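PDB 3TM8: HD-GYP domain-containing protein from Bdellovibrio bacteriovorus, which binds two iron ions in an HD-GYP domain and is probably related to cyclic-di-GMP phosphodiesterases. Local coordinates for residues Val279-Ile291 against His313-Leu325. Sequence-based numbering, arbitrary orientation. Where two conformers were deposited one is given.
With FE (Fe (III) ion), chain D; PO4 (phosphate ion), chain C.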
loop_
_atom_site.group_PDB
_atom_site.type_symbol
_atom_site.label_atom_id
_atom_site.label_comp_id
_atom_site.label_asym_id
_atom_site.label_seq_id
_atom_site.Cartn_x
_atom_site.Cartn_y
_atom_site.Cartn_z
ATOM N N VAL A 279 10.241 13.281 -3.108
ATOM C CA VAL A 279 10.661 13.153 -4.499
ATOM C C VAL A 279 10.781 11.670 -4.861
ATOM O O VAL A 279 10.371 11.248 -5.945
ATOM C CB VAL A 279 11.998 13.884 -4.766
ATOM C CG1 VAL A 279 12.387 13.759 -6.239
ATOM C CG2 VAL A 279 11.886 15.340 -4.356
ATOM N N LEU A 280 11.330 10.886 -3.936
ATOM C CA LEU A 280 11.468 9.456 -4.128
ATOM C C LEU A 280 10.088 8.790 -4.261
ATOM O O LEU A 280 9.847 8.020 -5.195
ATOM C CB LEU A 280 12.270 8.874 -2.957
ATOM C CG LEU A 280 12.880 7.484 -3.097
ATOM C CD1 LEU A 280 13.987 7.262 -2.079
ATOM C CD2 LEU A 280 11.802 6.440 -2.935
ATOM N N VAL A 281 9.186 9.098 -3.336
ATOM C CA VAL A 281 7.843 8.528 -3.393
ATOM C C VAL A 281 7.112 8.965 -4.663
ATOM O O VAL A 281 6.372 8.181 -5.260
ATOM C CB VAL A 281 7.014 8.879 -2.143
ATOM C CG1 VAL A 281 5.591 8.353 -2.283
ATOM C CG2 VAL A 281 7.661 8.290 -0.901
ATOM N N SER A 282 7.311 10.214 -5.074
ATOM C CA SER A 282 6.701 10.695 -6.309
ATOM C C SER A 282 7.108 9.834 -7.510
ATOM O O SER A 282 6.265 9.467 -8.331
ATOM C CB SER A 282 7.034 12.163 -6.557
ATOM O OG SER A 282 6.480 12.579 -7.793
ATOM N N SER A 283 8.396 9.517 -7.611
ATOM C CA SER A 283 8.887 8.666 -8.688
ATOM C C SER A 283 8.309 7.251 -8.620
ATOM O O SER A 283 7.846 6.711 -9.627
ATOM C CB SER A 283 10.419 8.604 -8.676
ATOM O OG SER A 283 10.989 9.899 -8.800
ATOM N N ALA A 284 8.346 6.651 -7.434
ATOM C CA ALA A 284 7.825 5.305 -7.244
ATOM C C ALA A 284 6.327 5.249 -7.536
ATOM O O ALA A 284 5.845 4.314 -8.181
ATOM C CB ALA A 284 8.101 4.827 -5.831
ATOM N N ASN A 285 5.598 6.259 -7.070
ATOM C CA ASN A 285 4.181 6.329 -7.352
ATOM C C ASN A 285 3.890 6.433 -8.837
ATOM O O ASN A 285 2.985 5.774 -9.339
ATOM C CB ASN A 285 3.552 7.521 -6.660
ATOM C CG ASN A 285 2.105 7.621 -6.966
ATOM O OD1 ASN A 285 1.334 6.784 -6.518
ATOM N ND2 ASN A 285 1.718 8.601 -7.774
ATOM N N ALA A 286 4.633 7.285 -9.538
ATOM C CA ALA A 286 4.360 7.513 -10.946
ATOM C C ALA A 286 4.480 6.196 -11.701
ATOM O O ALA A 286 3.698 5.914 -12.613
ATOM C CB ALA A 286 5.315 8.552 -11.505
ATOM N N MET A 287 5.459 5.382 -11.315
ATOM C CA MET A 287 5.633 4.076 -11.940
ATOM C C MET A 287 4.453 3.130 -11.649
ATOM O O MET A 287 3.927 2.509 -12.567
ATOM C CB MET A 287 6.994 3.463 -11.576
ATOM C CG MET A 287 8.180 4.249 -12.155
ATOM S SD MET A 287 8.434 4.050 -13.935
ATOM C CE MET A 287 9.342 2.507 -13.948
ATOM N N ASP A 288 4.016 3.026 -10.394
ATOM C CA ASP A 288 2.900 2.128 -10.112
ATOM C C ASP A 288 1.589 2.648 -10.681
ATOM O O ASP A 288 0.731 1.851 -11.060
ATOM C CB ASP A 288 2.723 1.804 -8.629
ATOM C CG ASP A 288 1.730 0.670 -8.414
ATOM O OD1 ASP A 288 1.883 -0.369 -9.086
ATOM O OD2 ASP A 288 0.788 0.810 -7.605
ATOM N N ARG A 289 1.408 3.967 -10.745
ATOM C CA ARG A 289 0.195 4.473 -11.387
ATOM C C ARG A 289 0.142 3.969 -12.830
ATOM O O ARG A 289 -0.892 3.490 -13.279
ATOM C CB ARG A 289 0.052 5.996 -11.327
ATOM C CG ARG A 289 -0.790 6.566 -12.479
ATOM C CD ARG A 289 -1.406 7.923 -12.164
ATOM N NE ARG A 289 -2.620 7.799 -11.366
ATOM C CZ ARG A 289 -3.806 7.416 -11.837
ATOM N NH1 ARG A 289 -3.954 7.111 -13.122
ATOM N NH2 ARG A 289 -4.841 7.327 -11.011
ATOM N N LEU A 290 1.254 4.066 -13.551
ATOM C CA LEU A 290 1.269 3.596 -14.934
ATOM C C LEU A 290 0.930 2.117 -15.010
ATOM O O LEU A 290 0.101 1.696 -15.817
ATOM C CB LEU A 290 2.623 3.854 -15.614
ATOM C CG LEU A 290 2.945 5.326 -15.866
ATOM C CD1 LEU A 290 4.254 5.457 -16.648
ATOM C CD2 LEU A 290 1.803 6.021 -16.598
ATOM N N ILE A 291 1.570 1.330 -14.156
ATOM C CA ILE A 291 1.447 -0.114 -14.237
ATOM C C ILE A 291 0.090 -0.618 -13.737
ATOM O O ILE A 291 -0.564 -1.430 -14.400
ATOM C CB ILE A 291 2.594 -0.782 -13.477
ATOM C CG1 ILE A 291 3.914 -0.495 -14.198
ATOM C CG2 ILE A 291 2.347 -2.277 -13.339
ATOM C CD1 ILE A 291 5.146 -0.740 -13.357
ATOM N N HIS A 313 10.391 13.677 -13.272
ATOM C CA HIS A 313 11.073 12.912 -12.219
ATOM C C HIS A 313 12.544 12.738 -12.539
ATOM O O HIS A 313 12.919 12.702 -13.706
ATOM C CB HIS A 313 10.430 11.539 -12.040
ATOM C CG HIS A 313 8.949 11.602 -11.857
ATOM N ND1 HIS A 313 8.357 11.886 -10.645
ATOM C CD2 HIS A 313 7.937 11.437 -12.742
ATOM C CE1 HIS A 313 7.043 11.881 -10.788
ATOM N NE2 HIS A 313 6.764 11.623 -12.054
ATOM N N PRO A 314 13.384 12.608 -11.505
ATOM C CA PRO A 314 14.815 12.467 -11.797
ATOM C C PRO A 314 15.086 11.211 -12.614
ATOM O O PRO A 314 14.587 10.128 -12.286
ATOM C CB PRO A 314 15.448 12.330 -10.409
ATOM C CG PRO A 314 14.439 12.929 -9.467
ATOM C CD PRO A 314 13.108 12.562 -10.058
ATOM N N LEU A 315 15.891 11.342 -13.663
ATOM C CA LEU A 315 16.184 10.195 -14.503
ATOM C C LEU A 315 16.774 9.050 -13.677
ATOM O O LEU A 315 16.463 7.889 -13.927
ATOM C CB LEU A 315 17.120 10.572 -15.655
ATOM C CG LEU A 315 17.552 9.438 -16.589
ATOM C CD1 LEU A 315 16.349 8.794 -17.296
ATOM C CD2 LEU A 315 18.605 9.926 -17.587
ATOM N N GLN A 316 17.620 9.363 -12.698
ATOM C CA GLN A 316 18.197 8.289 -11.887
ATOM C C GLN A 316 17.131 7.466 -11.148
ATOM O O GLN A 316 17.283 6.255 -10.984
ATOM C CB GLN A 316 19.295 8.787 -10.931
ATOM C CG GLN A 316 18.865 9.775 -9.853
ATOM C CD GLN A 316 19.006 11.220 -10.281
ATOM O OE1 GLN A 316 18.721 11.572 -11.422
ATOM N NE2 GLN A 316 19.464 12.065 -9.369
ATOM N N HIS A 317 16.056 8.112 -10.706
ATOM C CA HIS A 317 14.981 7.365 -10.060
ATOM C C HIS A 317 14.311 6.440 -11.056
ATOM O O HIS A 317 14.038 5.280 -10.751
ATOM C CB HIS A 317 13.921 8.298 -9.490
ATOM C CG HIS A 317 14.371 9.079 -8.299
ATOM N ND1 HIS A 317 13.505 9.844 -7.547
ATOM C CD2 HIS A 317 15.592 9.226 -7.734
ATOM C CE1 HIS A 317 14.172 10.425 -6.567
ATOM N NE2 HIS A 317 15.442 10.072 -6.662
ATOM N N ILE A 318 14.031 6.961 -12.244
ATOM C CA ILE A 318 13.325 6.167 -13.237
ATOM C C ILE A 318 14.173 4.979 -13.684
ATOM O O ILE A 318 13.664 3.871 -13.820
ATOM C CB ILE A 318 12.857 7.024 -14.424
ATOM C CG1 ILE A 318 11.876 8.082 -13.922
ATOM C CG2 ILE A 318 12.201 6.158 -15.486
ATOM C CD1 ILE A 318 10.833 7.525 -12.958
ATOM N N GLN A 319 15.466 5.203 -13.876
ATOM C CA GLN A 319 16.372 4.117 -14.235
ATOM C C GLN A 319 16.453 3.056 -13.134
ATOM O O GLN A 319 16.383 1.858 -13.410
ATOM C CB GLN A 319 17.766 4.665 -14.546
ATOM C CG GLN A 319 17.781 5.603 -15.747
ATOM C CD GLN A 319 19.149 6.180 -16.056
ATOM O OE1 GLN A 319 19.478 6.393 -17.217
ATOM N NE2 GLN A 319 19.942 6.460 -15.022
ATOM N N HIS A 320 16.601 3.492 -11.887
ATOM C CA HIS A 320 16.651 2.542 -10.779
ATOM C C HIS A 320 15.343 1.746 -10.689
ATOM O O HIS A 320 15.367 0.535 -10.468
ATOM C CB HIS A 320 16.922 3.247 -9.447
ATOM C CG HIS A 320 18.353 3.640 -9.230
ATOM N ND1 HIS A 320 19.418 2.836 -9.580
ATOM C CD2 HIS A 320 18.889 4.744 -8.662
ATOM C CE1 HIS A 320 20.548 3.433 -9.245
ATOM N NE2 HIS A 320 20.254 4.591 -8.684
ATOM N N LEU A 321 14.205 2.426 -10.831
ATOM C CA LEU A 321 12.904 1.765 -10.744
ATOM C C LEU A 321 12.732 0.767 -11.874
ATOM O O LEU A 321 12.214 -0.335 -11.670
ATOM C CB LEU A 321 11.767 2.790 -10.716
ATOM C CG LEU A 321 11.651 3.517 -9.372
ATOM C CD1 LEU A 321 10.886 4.834 -9.487
ATOM C CD2 LEU A 321 11.033 2.612 -8.298
ATOM N N ASN A 322 13.170 1.142 -13.069
ATOM C CA ASN A 322 13.168 0.201 -14.180
ATOM C C ASN A 322 13.961 -1.058 -13.829
ATOM O O ASN A 322 13.483 -2.179 -14.037
ATOM C CB ASN A 322 13.698 0.861 -15.450
ATOM C CG ASN A 322 13.671 -0.069 -16.640
ATOM O OD1 ASN A 322 12.606 -0.510 -17.070
ATOM N ND2 ASN A 322 14.844 -0.357 -17.197
ATOM N N ASP A 323 15.147 -0.873 -13.253
ATOM C CA ASP A 323 15.987 -2.001 -12.846
ATOM C C ASP A 323 15.323 -2.846 -11.756
ATOM O O ASP A 323 15.363 -4.074 -11.800
ATOM C CB ASP A 323 17.364 -1.528 -12.369
ATOM C CG ASP A 323 18.215 -0.968 -13.488
ATOM O OD1 ASP A 323 17.875 -1.184 -14.671
ATOM O OD2 ASP A 323 19.241 -0.324 -13.177
ATOM N N ILE A 324 14.717 -2.186 -10.778
ATOM C CA ILE A 324 14.000 -2.889 -9.716
ATOM C C ILE A 324 12.881 -3.770 -10.279
ATOM O O ILE A 324 12.719 -4.915 -9.860
ATOM C CB ILE A 324 13.442 -1.899 -8.676
ATOM C CG1 ILE A 324 14.595 -1.256 -7.900
ATOM C CG2 ILE A 324 12.466 -2.590 -7.725
ATOM C CD1 ILE A 324 14.224 0.026 -7.203
ATOM N N LEU A 325 12.123 -3.241 -11.237
ATOM C CA LEU A 325 11.035 -3.993 -11.856
ATOM C C LEU A 325 11.562 -5.166 -12.686
ATOM O O LEU A 325 10.866 -6.155 -12.892
ATOM C CB LEU A 325 10.179 -3.068 -12.721
ATOM C CG LEU A 325 9.346 -2.043 -11.944
ATOM C CD1 LEU A 325 8.750 -1.007 -12.886
ATOM C CD2 LEU A 325 8.267 -2.741 -11.119
HETATM FE FE FE D . -0.587 7.038 -5.615
HETATM P P PO4 C . -2.344 8.515 -7.796
HETATM O O1 PO4 C . -3.471 8.291 -8.771
HETATM O O2 PO4 C . -1.751 7.218 -7.300
HETATM O O3 PO4 C . -1.161 9.224 -8.496
HETATM O O4 PO4 C . -2.798 9.440 -6.687
HETATM O O HOH W 1 10.016 12.746 -8.592
HETATM O O HOH W 2 -0.177 8.967 -5.600
#
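Ser283 and His317 meet in a buried hydrogen bond, OG to ND1 at 2.8 Å, with the hydroxyl lying at the edge of the imidazole and in its plane. Ser283 turns OG away from its carbonyl carbon (chi1 -58°), which brings it to helix 315-325. A water hydrogen-bonds the same OG at 3.0 Å and His313 ND1 at 2.8 Å, so one serine oxygen serves both histidines. Pro314, at the N-cap position, has CG over the centre of one face of the His317 ring, 3.7 Å above its plane. Val279 CG1 packs against this proline. This end is the tight one. The edge of the His313 ring meets Ser282, with CE1 3.1 Å from OG, a hydroxyl hydrogen-bonded to the backbone O of Glu259. Its NE2 lies beside Ala286 CB.

Further along, the contact is apolar. Leu321 CD1 touches Ser283 O and also Met287 CG, and the methionine and leucine side chains run past each other in opposite directions. Bends at chi2 and chi3 carry Met287 CE to Leu325 CD1. The looser end is partly exposed: Ile291 CD1 and Leu325 CD1 meet tip to tip at 3.6 Å.

Another side of helix 276-293 carries the metal site. Asn285 OD1 binds iron at 2.1 Å, with His170, His203 and Asp204 as the other protein ligands. Asn285 ND2 and Arg289 NE and NH2 hydrogen-bond a phosphate, probably from the crystallisation liquor, that also binds the iron.

The helix axes cross at -50°, 9.7 Å apart. Helix 315-325 packs on the metal-bearing helix 276-293 of the HD domain. Helix 301-308 touches both through Met287 and Ile318, and helix 167-185 meets both through Leu280, Ala284 and Ile324.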